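Local coordinates for protein halogenase PltM (Pseudomonas fluorescens, PDB 6BZN) that probably works as an FAD-dependent halogenase, installing chlorine, bromine or iodine on phenolic substrates, at residues A[190-195]-A[337-342]. Numbering follows the deposited sequence.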
loop_
_atom_site.group_PDB
_atom_site.type_symbol
_atom_site.label_atom_id
_atom_site.label_comp_id
_atom_site.label_asym_id
_atom_site.label_seq_id
_atom_site.Cartn_x
_atom_site.Cartn_y
_atom_site.Cartn_z
ATOM N N ILE A 190 3.446 -16.788 11.668
ATOM C CA ILE A 190 3.153 -15.792 10.636
ATOM C C ILE A 190 4.141 -14.646 10.787
ATOM O O ILE A 190 4.236 -14.050 11.855
ATOM C CB ILE A 190 1.713 -15.272 10.749
ATOM C CG1 ILE A 190 0.753 -16.430 10.513
ATOM C CG2 ILE A 190 1.439 -14.155 9.736
ATOM C CD1 ILE A 190 -0.683 -16.126 10.871
ATOM N N ASP A 191 4.878 -14.351 9.723
ATOM C CA ASP A 191 5.784 -13.222 9.719
ATOM C C ASP A 191 5.049 -11.982 9.217
ATOM O O ASP A 191 4.839 -11.814 8.001
ATOM C CB ASP A 191 7.015 -13.475 8.855
ATOM C CG ASP A 191 8.132 -12.473 9.117
ATOM O OD1 ASP A 191 7.858 -11.324 9.548
ATOM O OD2 ASP A 191 9.308 -12.855 8.909
ATOM N N ALA A 192 4.710 -11.108 10.156
ATOM C CA ALA A 192 4.011 -9.860 9.878
ATOM C C ALA A 192 4.959 -8.671 10.011
ATOM O O ALA A 192 4.515 -7.535 10.161
ATOM C CB ALA A 192 2.829 -9.714 10.836
ATOM N N ALA A 193 6.260 -8.924 9.950
ATOM C CA ALA A 193 7.258 -7.857 10.001
ATOM C C ALA A 193 7.470 -7.278 8.582
ATOM O O ALA A 193 6.787 -7.640 7.648
ATOM C CB ALA A 193 8.553 -8.397 10.577
ATOM N N ALA A 194 8.417 -6.374 8.407
ATOM C CA ALA A 194 8.565 -5.716 7.099
ATOM C C ALA A 194 9.882 -6.143 6.462
ATOM O O ALA A 194 10.073 -7.357 6.247
ATOM C CB ALA A 194 8.407 -4.203 7.230
ATOM N N GLN A 195 10.789 -5.197 6.177
ATOM C CA GLN A 195 12.079 -5.547 5.591
ATOM C C GLN A 195 12.934 -6.372 6.569
ATOM O O GLN A 195 13.805 -7.115 6.121
ATOM C CB GLN A 195 12.856 -4.316 5.063
ATOM C CG GLN A 195 13.783 -4.690 3.901
ATOM C CD GLN A 195 14.561 -3.529 3.294
ATOM O OE1 GLN A 195 13.983 -2.607 2.707
ATOM N NE2 GLN A 195 15.888 -3.592 3.395
ATOM N N CYS A 337 3.881 -18.755 7.233
ATOM C CA CYS A 337 3.475 -17.879 6.148
ATOM C C CYS A 337 4.118 -16.522 6.387
ATOM O O CYS A 337 4.130 -16.018 7.523
ATOM C CB CYS A 337 1.960 -17.744 6.079
ATOM S SG CYS A 337 1.392 -16.459 4.924
ATOM N N LEU A 338 4.684 -15.963 5.319
ATOM C CA LEU A 338 5.135 -14.586 5.308
ATOM C C LEU A 338 3.990 -13.741 4.783
ATOM O O LEU A 338 3.464 -14.003 3.702
ATOM C CB LEU A 338 6.342 -14.396 4.388
ATOM C CG LEU A 338 7.728 -14.799 4.886
ATOM C CD1 LEU A 338 7.761 -16.159 5.531
ATOM C CD2 LEU A 338 8.739 -14.685 3.759
ATOM N N LEU A 339 3.607 -12.727 5.545
ATOM C CA LEU A 339 2.669 -11.743 5.031
ATOM C C LEU A 339 3.358 -10.865 3.971
ATOM O O LEU A 339 4.585 -10.939 3.788
ATOM C CB LEU A 339 2.070 -10.930 6.178
ATOM C CG LEU A 339 1.040 -11.643 7.052
ATOM C CD1 LEU A 339 0.510 -10.641 8.071
ATOM C CD2 LEU A 339 -0.115 -12.245 6.273
ATOM N N PRO A 340 2.576 -10.051 3.233
ATOM C CA PRO A 340 3.180 -9.358 2.081
ATOM C C PRO A 340 4.402 -8.501 2.337
ATOM O O PRO A 340 5.358 -8.630 1.585
ATOM C CB PRO A 340 2.025 -8.527 1.538
ATOM C CG PRO A 340 0.860 -9.424 1.788
ATOM C CD PRO A 340 1.107 -9.976 3.169
ATOM N N GLN A 341 4.428 -7.676 3.380
ATOM C CA GLN A 341 5.638 -6.869 3.646
ATOM C C GLN A 341 6.905 -7.708 3.851
ATOM O O GLN A 341 7.999 -7.295 3.441
ATOM C CB GLN A 341 5.462 -5.966 4.867
ATOM C CG GLN A 341 4.518 -4.808 4.673
ATOM C CD GLN A 341 5.098 -3.687 3.812
ATOM O OE1 GLN A 341 4.520 -3.335 2.782
ATOM N NE2 GLN A 341 6.219 -3.097 4.249
ATOM N N ALA A 342 6.755 -8.862 4.496
ATOM C CA ALA A 342 7.860 -9.790 4.673
ATOM C C ALA A 342 8.255 -10.502 3.363
ATOM O O ALA A 342 9.356 -11.033 3.273
ATOM C CB ALA A 342 7.519 -10.804 5.747
HETATM O O HOH W 1 4.902 -9.025 6.676
#
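Asp191 and Leu339 are tied backbone to backbone where the chain runs out of two neighbouring parallel strands, 188-191 and the edge strand 336-338, of the five-stranded sheet of the Rossmann-type FAD-binding fold. Asp191 N donates to Cys337 O, and Leu339 N, at the N-cap position of helix 340-343, returns a bond of 2.9 Å to Asp191 O. Just beyond its strand, Leu339 points toward 190-195, where it meets Ile190. Ile190 CG2, placed anti to the backbone N by chi1 of -63°, meets Leu339 CG at 3.7 Å, the two branched side chains lying obliquely to one another; Leu339 CD1 reaches on to Ala192 CB at 3.7 Å. Helix 33-44, which carries the FAD-binding residue Ala34, packs on this same leucine.

On the other face, that of Asp191, the carboxylate rests against the methyl of Ala342, CG to CB 3.8 Å. OD1 accepts from Ala193 N at 2.9 Å, closing an Asx turn, while OD2 bonds Ser197 OG, so both oxygens hold the loop after the strand. With an alanine in its place, Ala193 N and Ser197 OG would probably lose this acceptor, and the loop could shift against the helix start. Farther along, Gln341, seen to bind FAD in this protein, lays its CB 3.5 Å from Ala193 O, and its bent chain brings NE2 to Ala194 CB. One water bridges the loop and the start of the helix: it accepts from Ala342 N at 2.9 Å and donates to Asp191 O.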